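Local coordinates for protein 6-phosphofructokinase isozyme 2 (Escherichia coli, PDB 3UMO) that phosphorylates fructose 6-phosphate to fructose 1,6-bisphosphate with magnesium and ATP, the first committing step of glycolysis, as a homodimeric kinase of the PfkB (ribokinase) family, at residues V125-S130 with A155-I161; L146-T150 with E170-A175; V2-L7 with E129-V135. One frame throughout, in Å; residues are numbered along the deposited sequence.

Interaction 1. Residues V125-S130 with A155-I161; sequences VLEIES and AAQKQGI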
loop_
_atom_site.group_PDB
_atom_site.type_symbol
_atom_site.label_atom_id
_atom_site.label_comp_id
_atom_site.label_asym_id
_atom_site.label_seq_id
_atom_site.Cartn_x
_atom_site.Cartn_y
_atom_site.Cartn_z
ATOM N N VAL A 125 8.110 -42.618 9.330
ATOM C CA VAL A 125 6.796 -42.865 8.745
ATOM C C VAL A 125 6.468 -44.354 8.680
ATOM O O VAL A 125 5.344 -44.758 8.965
ATOM C CB VAL A 125 6.681 -42.245 7.338
ATOM C CG1 VAL A 125 5.427 -42.734 6.631
ATOM C CG2 VAL A 125 6.682 -40.731 7.433
ATOM N N LEU A 126 7.453 -45.170 8.328
ATOM C CA LEU A 126 7.217 -46.603 8.186
ATOM C C LEU A 126 7.146 -47.345 9.527
ATOM O O LEU A 126 6.928 -48.560 9.564
ATOM C CB LEU A 126 8.243 -47.230 7.235
ATOM C CG LEU A 126 8.172 -46.612 5.832
ATOM C CD1 LEU A 126 9.148 -47.279 4.873
ATOM C CD2 LEU A 126 6.744 -46.670 5.285
ATOM N N GLU A 127 7.315 -46.612 10.623
ATOM C CA GLU A 127 7.083 -47.171 11.951
ATOM C C GLU A 127 5.624 -47.005 12.364
ATOM O O GLU A 127 5.188 -47.555 13.374
ATOM C CB GLU A 127 8.007 -46.527 12.986
ATOM C CG GLU A 127 9.467 -46.908 12.817
ATOM C CD GLU A 127 10.376 -46.186 13.789
ATOM O OE1 GLU A 127 9.857 -45.462 14.666
ATOM O OE2 GLU A 127 11.612 -46.340 13.672
ATOM N N ILE A 128 4.875 -46.236 11.578
ATOM C CA ILE A 128 3.446 -46.064 11.811
ATOM C C ILE A 128 2.748 -47.398 11.560
ATOM O O ILE A 128 3.084 -48.110 10.609
ATOM C CB ILE A 128 2.868 -44.962 10.897
ATOM C CG1 ILE A 128 3.444 -43.599 11.288
ATOM C CG2 ILE A 128 1.359 -44.931 10.965
ATOM C CD1 ILE A 128 3.168 -42.502 10.273
ATOM N N GLU A 129 1.799 -47.748 12.425
ATOM C CA GLU A 129 1.102 -49.024 12.304
ATOM C C GLU A 129 0.143 -49.037 11.117
ATOM O O GLU A 129 -0.298 -47.986 10.652
ATOM C CB GLU A 129 0.344 -49.349 13.595
ATOM C CG GLU A 129 -0.660 -48.293 14.020
ATOM C CD GLU A 129 -0.063 -47.251 14.950
ATOM O OE1 GLU A 129 0.948 -46.610 14.589
ATOM O OE2 GLU A 129 -0.607 -47.085 16.059
ATOM N N SER A 130 -0.174 -50.231 10.627
ATOM C CA SER A 130 -1.154 -50.372 9.552
ATOM C C SER A 130 -2.520 -49.897 10.027
ATOM O O SER A 130 -2.921 -50.168 11.163
ATOM C CB SER A 130 -1.234 -51.831 9.086
ATOM O OG SER A 130 -2.441 -52.083 8.384
ATOM N N ALA A 155 5.547 -46.142 -0.311
ATOM C CA ALA A 155 6.066 -46.996 0.756
ATOM C C ALA A 155 5.072 -47.096 1.906
ATOM O O ALA A 155 4.826 -48.179 2.439
ATOM C CB ALA A 155 7.395 -46.458 1.259
ATOM N N ALA A 156 4.504 -45.954 2.285
ATOM C CA ALA A 156 3.555 -45.903 3.390
ATOM C C ALA A 156 2.284 -46.689 3.078
ATOM O O ALA A 156 1.797 -47.457 3.913
ATOM C CB ALA A 156 3.225 -44.453 3.748
ATOM N N GLN A 157 1.753 -46.506 1.873
ATOM C CA GLN A 157 0.511 -47.170 1.476
ATOM C C GLN A 157 0.624 -48.695 1.381
ATOM O O GLN A 157 -0.324 -49.410 1.713
ATOM C CB GLN A 157 -0.034 -46.574 0.173
ATOM C CG GLN A 157 -0.515 -45.135 0.338
ATOM C CD GLN A 157 -1.283 -44.613 -0.863
ATOM O OE1 GLN A 157 -2.239 -43.851 -0.712
ATOM N NE2 GLN A 157 -0.861 -45.005 -2.058
ATOM N N LYS A 158 1.776 -49.189 0.939
ATOM C CA LYS A 158 1.988 -50.634 0.800
ATOM C C LYS A 158 1.746 -51.409 2.094
ATOM O O LYS A 158 1.420 -52.597 2.067
ATOM C CB LYS A 158 3.398 -50.927 0.294
ATOM C CG LYS A 158 3.618 -50.577 -1.158
ATOM C CD LYS A 158 5.036 -50.890 -1.573
ATOM C CE LYS A 158 5.375 -50.256 -2.910
ATOM N NZ LYS A 158 6.849 -50.159 -3.109
ATOM N N GLN A 159 1.901 -50.731 3.225
ATOM C CA GLN A 159 1.753 -51.390 4.515
ATOM C C GLN A 159 0.578 -50.853 5.317
ATOM O O GLN A 159 0.596 -50.864 6.550
ATOM C CB GLN A 159 3.032 -51.252 5.324
ATOM C CG GLN A 159 3.455 -49.827 5.514
ATOM C CD GLN A 159 4.749 -49.722 6.266
ATOM O OE1 GLN A 159 5.820 -49.934 5.700
ATOM N NE2 GLN A 159 4.665 -49.412 7.557
ATOM N N GLY A 160 -0.437 -50.372 4.611
ATOM C CA GLY A 160 -1.707 -50.063 5.235
ATOM C C GLY A 160 -1.814 -48.712 5.908
ATOM O O GLY A 160 -2.784 -48.464 6.622
ATOM N N ILE A 161 -0.838 -47.836 5.692
ATOM C CA ILE A 161 -0.948 -46.472 6.207
ATOM C C ILE A 161 -1.860 -45.658 5.296
ATOM O O ILE A 161 -1.644 -45.601 4.082
ATOM C CB ILE A 161 0.420 -45.784 6.325
ATOM C CG1 ILE A 161 1.320 -46.566 7.285
ATOM C CG2 ILE A 161 0.248 -44.341 6.803
ATOM C CD1 ILE A 161 2.762 -46.116 7.279
HETATM O O HOH W 1 2.433 -50.074 8.868
#
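Gln-159 reaches across from the end of helix 146-158 to the turn that follows helix 115-125, crossing Leu-126 at about a right angle. Its CB leaves the backbone with CG wedged between N and the carbonyl carbon (chi1 56°), and from CG the chain runs out extended, carrying the amide to the turn. There CD lies 3.8 Å from Leu-126 CD2 and OE1 rests against the same methyl at 3.4 Å. On the other branch, NE2 donates to Leu-126 O at 3.1 Å, with 159° at the hydrogen; the acceptor lies near the amide plane, but NE2 stands above the carbonyl plane of Leu-126. NE2 also donates to a water, which gives its protons to Ile-128 O, at 2.7 Å, and to Gln-159 O, so one amide and one water tie together three carbonyls. Beside this polar group, toward strand 133-137, Ile-161 CD1 packs on Ile-128 CB at 3.8 Å, and Leu-126 CD2 touches Ala-155 CB. Gly-160, with positive phi, is the C-prime residue of a Schellman motif, Ile-161 N returning to Ala-156 O; a side chain there would run into Ser-130 OG. The turn Val-125 to Ile-128 meets the end of helix 146-158, while Val-125, Ile-128 and Ile-161 rest on Leu-134 of strand 133-137 and Ala-156 touches Cys-163 of strand 162-166.

Interaction 2. Residues L146-T150 with E170-A175; sequences LEKLT and EALSAA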
loop_
_atom_site.group_PDB
_atom_site.type_symbol
_atom_site.label_atom_id
_atom_site.label_comp_id
_atom_site.label_asym_id
_atom_site.label_seq_id
_atom_site.Cartn_x
_atom_site.Cartn_y
_atom_site.Cartn_z
ATOM N N LEU A 146 11.134 -34.714 -6.328
ATOM C CA LEU A 146 9.717 -35.061 -6.338
ATOM C C LEU A 146 9.508 -36.570 -6.278
ATOM O O LEU A 146 8.577 -37.048 -5.630
ATOM C CB LEU A 146 9.034 -34.485 -7.578
ATOM C CG LEU A 146 8.981 -32.961 -7.700
ATOM C CD1 LEU A 146 8.619 -32.568 -9.124
ATOM C CD2 LEU A 146 7.986 -32.372 -6.712
ATOM N N GLU A 147 10.389 -37.313 -6.945
ATOM C CA GLU A 147 10.314 -38.771 -6.956
ATOM C C GLU A 147 10.423 -39.378 -5.558
ATOM O O GLU A 147 9.834 -40.426 -5.289
ATOM C CB GLU A 147 11.378 -39.368 -7.889
ATOM C CG GLU A 147 12.799 -38.888 -7.623
ATOM C CD GLU A 147 13.832 -39.625 -8.461
ATOM O OE1 GLU A 147 13.573 -40.784 -8.850
ATOM O OE2 GLU A 147 14.906 -39.043 -8.732
ATOM N N LYS A 148 11.165 -38.718 -4.670
ATOM C CA LYS A 148 11.329 -39.201 -3.297
ATOM C C LYS A 148 10.041 -39.043 -2.487
ATOM O O LYS A 148 9.752 -39.841 -1.591
ATOM C CB LYS A 148 12.487 -38.481 -2.595
ATOM C CG LYS A 148 13.845 -38.678 -3.247
ATOM C CD LYS A 148 14.275 -40.141 -3.253
ATOM C CE LYS A 148 14.594 -40.658 -1.856
ATOM N NZ LYS A 148 13.435 -41.320 -1.190
ATOM N N LEU A 149 9.277 -38.003 -2.795
ATOM C CA LEU A 149 7.985 -37.809 -2.156
ATOM C C LEU A 149 7.020 -38.892 -2.619
ATOM O O LEU A 149 6.257 -39.439 -1.827
ATOM C CB LEU A 149 7.421 -36.427 -2.481
ATOM C CG LEU A 149 6.043 -36.117 -1.899
ATOM C CD1 LEU A 149 6.073 -36.177 -0.375
ATOM C CD2 LEU A 149 5.564 -34.751 -2.376
ATOM N N THR A 150 7.069 -39.201 -3.912
ATOM C CA THR A 150 6.271 -40.283 -4.471
ATOM C C THR A 150 6.642 -41.608 -3.806
ATOM O O THR A 150 5.769 -42.381 -3.409
ATOM C CB THR A 150 6.465 -40.383 -5.998
ATOM O OG1 THR A 150 5.949 -39.203 -6.626
ATOM C CG2 THR A 150 5.746 -41.597 -6.556
ATOM N N GLU A 170 4.111 -28.916 -8.053
ATOM C CA GLU A 170 4.611 -30.211 -8.506
ATOM C C GLU A 170 4.573 -31.264 -7.395
ATOM O O GLU A 170 4.450 -32.460 -7.666
ATOM C CB GLU A 170 6.039 -30.069 -9.043
ATOM C CG GLU A 170 6.199 -29.040 -10.149
ATOM C CD GLU A 170 7.621 -28.973 -10.678
ATOM O OE1 GLU A 170 7.828 -29.298 -11.866
ATOM O OE2 GLU A 170 8.531 -28.600 -9.906
ATOM N N ALA A 171 4.679 -30.811 -6.148
ATOM C CA ALA A 171 4.611 -31.707 -4.999
ATOM C C ALA A 171 3.247 -32.398 -4.896
ATOM O O ALA A 171 3.169 -33.589 -4.596
ATOM C CB ALA A 171 4.930 -30.952 -3.709
ATOM N N LEU A 172 2.176 -31.654 -5.152
ATOM C CA LEU A 172 0.830 -32.226 -5.090
ATOM C C LEU A 172 0.635 -33.273 -6.189
ATOM O O LEU A 172 0.103 -34.359 -5.947
ATOM C CB LEU A 172 -0.232 -31.125 -5.198
ATOM C CG LEU A 172 -1.699 -31.573 -5.155
ATOM C CD1 LEU A 172 -2.023 -32.286 -3.843
ATOM C CD2 LEU A 172 -2.628 -30.379 -5.353
ATOM N N SER A 173 1.069 -32.946 -7.400
ATOM C CA SER A 173 0.983 -33.894 -8.504
ATOM C C SER A 173 1.807 -35.147 -8.208
ATOM O O SER A 173 1.390 -36.262 -8.514
ATOM C CB SER A 173 1.456 -33.251 -9.810
ATOM O OG SER A 173 0.681 -32.107 -10.123
ATOM N N ALA A 174 2.976 -34.952 -7.608
ATOM C CA ALA A 174 3.876 -36.063 -7.311
ATOM C C ALA A 174 3.291 -36.945 -6.215
ATOM O O ALA A 174 3.476 -38.158 -6.212
ATOM C CB ALA A 174 5.246 -35.543 -6.898
ATOM N N ALA A 175 2.579 -36.317 -5.286
ATOM C CA ALA A 175 1.987 -37.030 -4.162
ATOM C C ALA A 175 0.813 -37.886 -4.620
ATOM O O ALA A 175 0.470 -38.877 -3.980
ATOM C CB ALA A 175 1.543 -36.043 -3.085
#
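Glu-170 meets Leu-146 through its aliphatic stem: CB lies 3.6 Å from Leu-146 CD1, and the two side chains cross at about a right angle. The leucine's other methyl, CD2, sits over the peptide that joins Glu-170 to Ala-171, 3.7 Å from Ala-171 N. Ala-171 takes the next leucine of helix 146-150, with Leu-149 CD2 coming within 3.5 Å of Ala-171 O and against its CB. That branch arrives because CG of Leu-149 is anti to the backbone N (chi1 178°). One turn on, Ala-174 points its methyl at the partner helix, and its CB lies 4.0 Å from Leu-146 CB and 3.7 Å from Thr-150 OG1. The polar link follows at its carbonyl: Thr-150 OG1 donates to Ala-174 O at 2.7 Å, from above the carbonyl plane. Replacing Thr-150 with a valine would probably leave Ala-174 O without this donor and weaken the tie between the two helices at this end. Ala-175 closes the row, its CB a more distant neighbour of Leu-149 CD2. The short axes approach to 8.6 Å and cross at -38°, a close approach consistent with the small alanines on one side. Leu-140 touches both Leu-146 and Ala-171, and Ala-175 rests on Val-165. Helices 146-158 and 169-175 flank strand 162-166 in sequence, a helix-helix contact of the alternating alpha/beta core found in ribokinase-family enzymes.

Interaction 3. Residues V2-L7 with E129-V135; sequences VRIYTL and ESGAILV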
loop_
_atom_site.group_PDB
_atom_site.type_symbol
_atom_site.label_atom_id
_atom_site.label_comp_id
_atom_site.label_asym_id
_atom_site.label_seq_id
_atom_site.Cartn_x
_atom_site.Cartn_y
_atom_site.Cartn_z
ATOM N N VAL A 2 -8.446 -44.879 15.057
ATOM C CA VAL A 2 -7.054 -45.207 14.777
ATOM C C VAL A 2 -6.163 -44.021 15.113
ATOM O O VAL A 2 -6.647 -42.911 15.303
ATOM C CB VAL A 2 -6.846 -45.599 13.302
ATOM C CG1 VAL A 2 -7.558 -46.912 12.998
ATOM C CG2 VAL A 2 -7.334 -44.492 12.383
ATOM N N ARG A 3 -4.860 -44.259 15.188
ATOM C CA ARG A 3 -3.927 -43.185 15.501
ATOM C C ARG A 3 -3.694 -42.270 14.300
ATOM O O ARG A 3 -3.822 -42.687 13.149
ATOM C CB ARG A 3 -2.604 -43.760 16.006
ATOM C CG ARG A 3 -2.758 -44.617 17.262
ATOM C CD ARG A 3 -1.423 -44.790 17.948
ATOM N NE ARG A 3 -0.686 -43.530 17.951
ATOM C CZ ARG A 3 0.528 -43.366 18.465
ATOM N NH1 ARG A 3 1.161 -44.389 19.026
ATOM N NH2 ARG A 3 1.114 -42.177 18.411
ATOM N N ILE A 4 -3.354 -41.017 14.584
ATOM C CA ILE A 4 -3.127 -40.023 13.541
ATOM C C ILE A 4 -1.725 -39.431 13.633
ATOM O O ILE A 4 -1.264 -39.056 14.716
ATOM C CB ILE A 4 -4.159 -38.886 13.632
ATOM C CG1 ILE A 4 -5.574 -39.458 13.544
ATOM C CG2 ILE A 4 -3.932 -37.857 12.529
ATOM C CD1 ILE A 4 -6.663 -38.465 13.945
ATOM N N TYR A 5 -1.053 -39.354 12.489
ATOM C CA TYR A 5 0.262 -38.744 12.397
ATOM C C TYR A 5 0.244 -37.676 11.321
ATOM O O TYR A 5 -0.547 -37.751 10.375
ATOM C CB TYR A 5 1.313 -39.799 12.041
ATOM C CG TYR A 5 1.476 -40.884 13.081
ATOM C CD1 TYR A 5 0.629 -41.983 13.104
ATOM C CD2 TYR A 5 2.483 -40.810 14.036
ATOM C CE1 TYR A 5 0.772 -42.977 14.059
ATOM C CE2 TYR A 5 2.637 -41.801 14.991
ATOM C CZ TYR A 5 1.779 -42.878 14.997
ATOM O OH TYR A 5 1.935 -43.868 15.940
ATOM N N THR A 6 1.112 -36.678 11.450
ATOM C CA THR A 6 1.281 -35.718 10.363
ATOM C C THR A 6 2.744 -35.615 9.963
ATOM O O THR A 6 3.648 -35.925 10.756
ATOM C CB THR A 6 0.741 -34.306 10.699
ATOM O OG1 THR A 6 1.642 -33.645 11.595
ATOM C CG2 THR A 6 -0.664 -34.373 11.298
ATOM N N LEU A 7 2.971 -35.192 8.728
ATOM C CA LEU A 7 4.324 -35.059 8.210
ATOM C C LEU A 7 4.515 -33.680 7.604
ATOM O O LEU A 7 3.760 -33.277 6.712
ATOM C CB LEU A 7 4.610 -36.140 7.163
ATOM C CG LEU A 7 5.987 -36.034 6.509
ATOM C CD1 LEU A 7 7.080 -36.224 7.549
ATOM C CD2 LEU A 7 6.126 -37.053 5.381
ATOM N N GLU A 129 1.799 -47.748 12.425
ATOM C CA GLU A 129 1.102 -49.024 12.304
ATOM C C GLU A 129 0.143 -49.037 11.117
ATOM O O GLU A 129 -0.298 -47.986 10.652
ATOM C CB GLU A 129 0.344 -49.349 13.595
ATOM C CG GLU A 129 -0.660 -48.293 14.020
ATOM C CD GLU A 129 -0.063 -47.251 14.950
ATOM O OE1 GLU A 129 0.948 -46.610 14.589
ATOM O OE2 GLU A 129 -0.607 -47.085 16.059
ATOM N N SER A 130 -0.174 -50.231 10.627
ATOM C CA SER A 130 -1.154 -50.372 9.552
ATOM C C SER A 130 -2.520 -49.897 10.027
ATOM O O SER A 130 -2.921 -50.168 11.163
ATOM C CB SER A 130 -1.234 -51.831 9.086
ATOM O OG SER A 130 -2.441 -52.083 8.384
ATOM N N GLY A 131 -3.227 -49.170 9.166
ATOM C CA GLY A 131 -4.559 -48.698 9.490
ATOM C C GLY A 131 -4.567 -47.285 10.041
ATOM O O GLY A 131 -5.598 -46.612 10.026
ATOM N N ALA A 132 -3.419 -46.838 10.538
ATOM C CA ALA A 132 -3.294 -45.469 11.028
ATOM C C ALA A 132 -3.298 -44.468 9.882
ATOM O O ALA A 132 -3.071 -44.824 8.724
ATOM C CB ALA A 132 -2.039 -45.309 11.867
ATOM N N ILE A 133 -3.545 -43.208 10.223
ATOM C CA ILE A 133 -3.638 -42.144 9.240
ATOM C C ILE A 133 -2.407 -41.245 9.282
ATOM O O ILE A 133 -1.947 -40.853 10.355
ATOM C CB ILE A 133 -4.917 -41.314 9.468
ATOM C CG1 ILE A 133 -6.148 -42.193 9.220
ATOM C CG2 ILE A 133 -4.957 -40.087 8.565
ATOM C CD1 ILE A 133 -7.447 -41.551 9.645
ATOM N N LEU A 134 -1.872 -40.941 8.102
ATOM C CA LEU A 134 -0.766 -40.005 7.958
ATOM C C LEU A 134 -1.184 -38.825 7.095
ATOM O O LEU A 134 -1.576 -38.992 5.937
ATOM C CB LEU A 134 0.445 -40.684 7.322
ATOM C CG LEU A 134 1.593 -39.712 7.038
ATOM C CD1 LEU A 134 2.140 -39.175 8.350
ATOM C CD2 LEU A 134 2.691 -40.392 6.216
ATOM N N VAL A 135 -1.093 -37.626 7.656
ATOM C CA VAL A 135 -1.393 -36.417 6.897
ATOM C C VAL A 135 -0.107 -35.749 6.440
ATOM O O VAL A 135 0.657 -35.235 7.256
ATOM C CB VAL A 135 -2.206 -35.404 7.731
ATOM C CG1 VAL A 135 -2.576 -34.188 6.877
ATOM C CG2 VAL A 135 -3.455 -36.057 8.301
#
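Two flat side chains, Tyr-5 and Arg-3, meet near Glu-129, which touches the ring's hydroxyl and the arginine's aliphatic stem. Tyr-5 OH lies over the centre of one face of the Arg-3 guanidinium, 2.9 Å above its plane, at an angle too poor for a hydrogen bond to NH2. The tyrosine ring has Ile-133 O in plane at its edge, with Ala-132 CB near that plane. Tyr-5 OH donates to Glu-129 OE1 at 3.2 Å, and OE1 accepts with its syn lone pair, ring and carboxylate planes lying 62° apart. OE2 lies against the stem of Arg-3, 3.1 Å from CD, while the guanidinium plane stands nearly perpendicular to the carboxylate; NE stays 4.0 Å from OE2, beyond a salt bridge. A bend at chi2 (-91°) turns the carboxylate toward both.

The strands run parallel, pairing Ile-4 with Ile-133, Tyr-5 with Leu-134 and Thr-6 with Val-135. Four backbone bonds join them: Ile-133 N to Arg-3 O, Tyr-5 N to Ile-133 O, Val-135 N to Tyr-5 O, and Leu-7 N to Val-135 O. Leu-134 CD1 packs on Tyr-5 CB at 3.8 Å, on the sheet face that also receives Ile-128. Thr-6 and Val-135 lie side by side on the other face with Ile-4 and Ile-133; Thr-6 OG1 bonds O of the substrate-binding Gly-41, and helices 40-50 and 254-267 pack here, the latter against Ile-4, Ile-133 and Val-135. At the N-terminal end Val-2 CG2 touches Ile-133 CD1. Strand 4-7, hydrogen-bonded along its other edge to strand 55-61, is a central strand of the parallel sheet in the ribokinase-type alpha/beta fold.

Overall arrangement
Interaction 3 lies in the middle of the sheet, two parallel strands joined by regular backbone bonds; it has the most buried residues of the three, though Arg-3, in the polar cluster at its Glu-129 end, is exposed. Interactions 1 and 2 each bury four residues and both use helix 146-158: interaction 2 joins its first turn to another helix, interaction 1 its last to the loop leading into the sheet, with centres about 17 Å apart. Each mixes methyl packing with one direct side-chain-to-carbonyl bond, from an amide helped by water in the first and from a hydroxyl in the second. Interactions 1 and 3 touch through Gly-160 and Gly-131 and around Leu-134; interaction 2 touches neither.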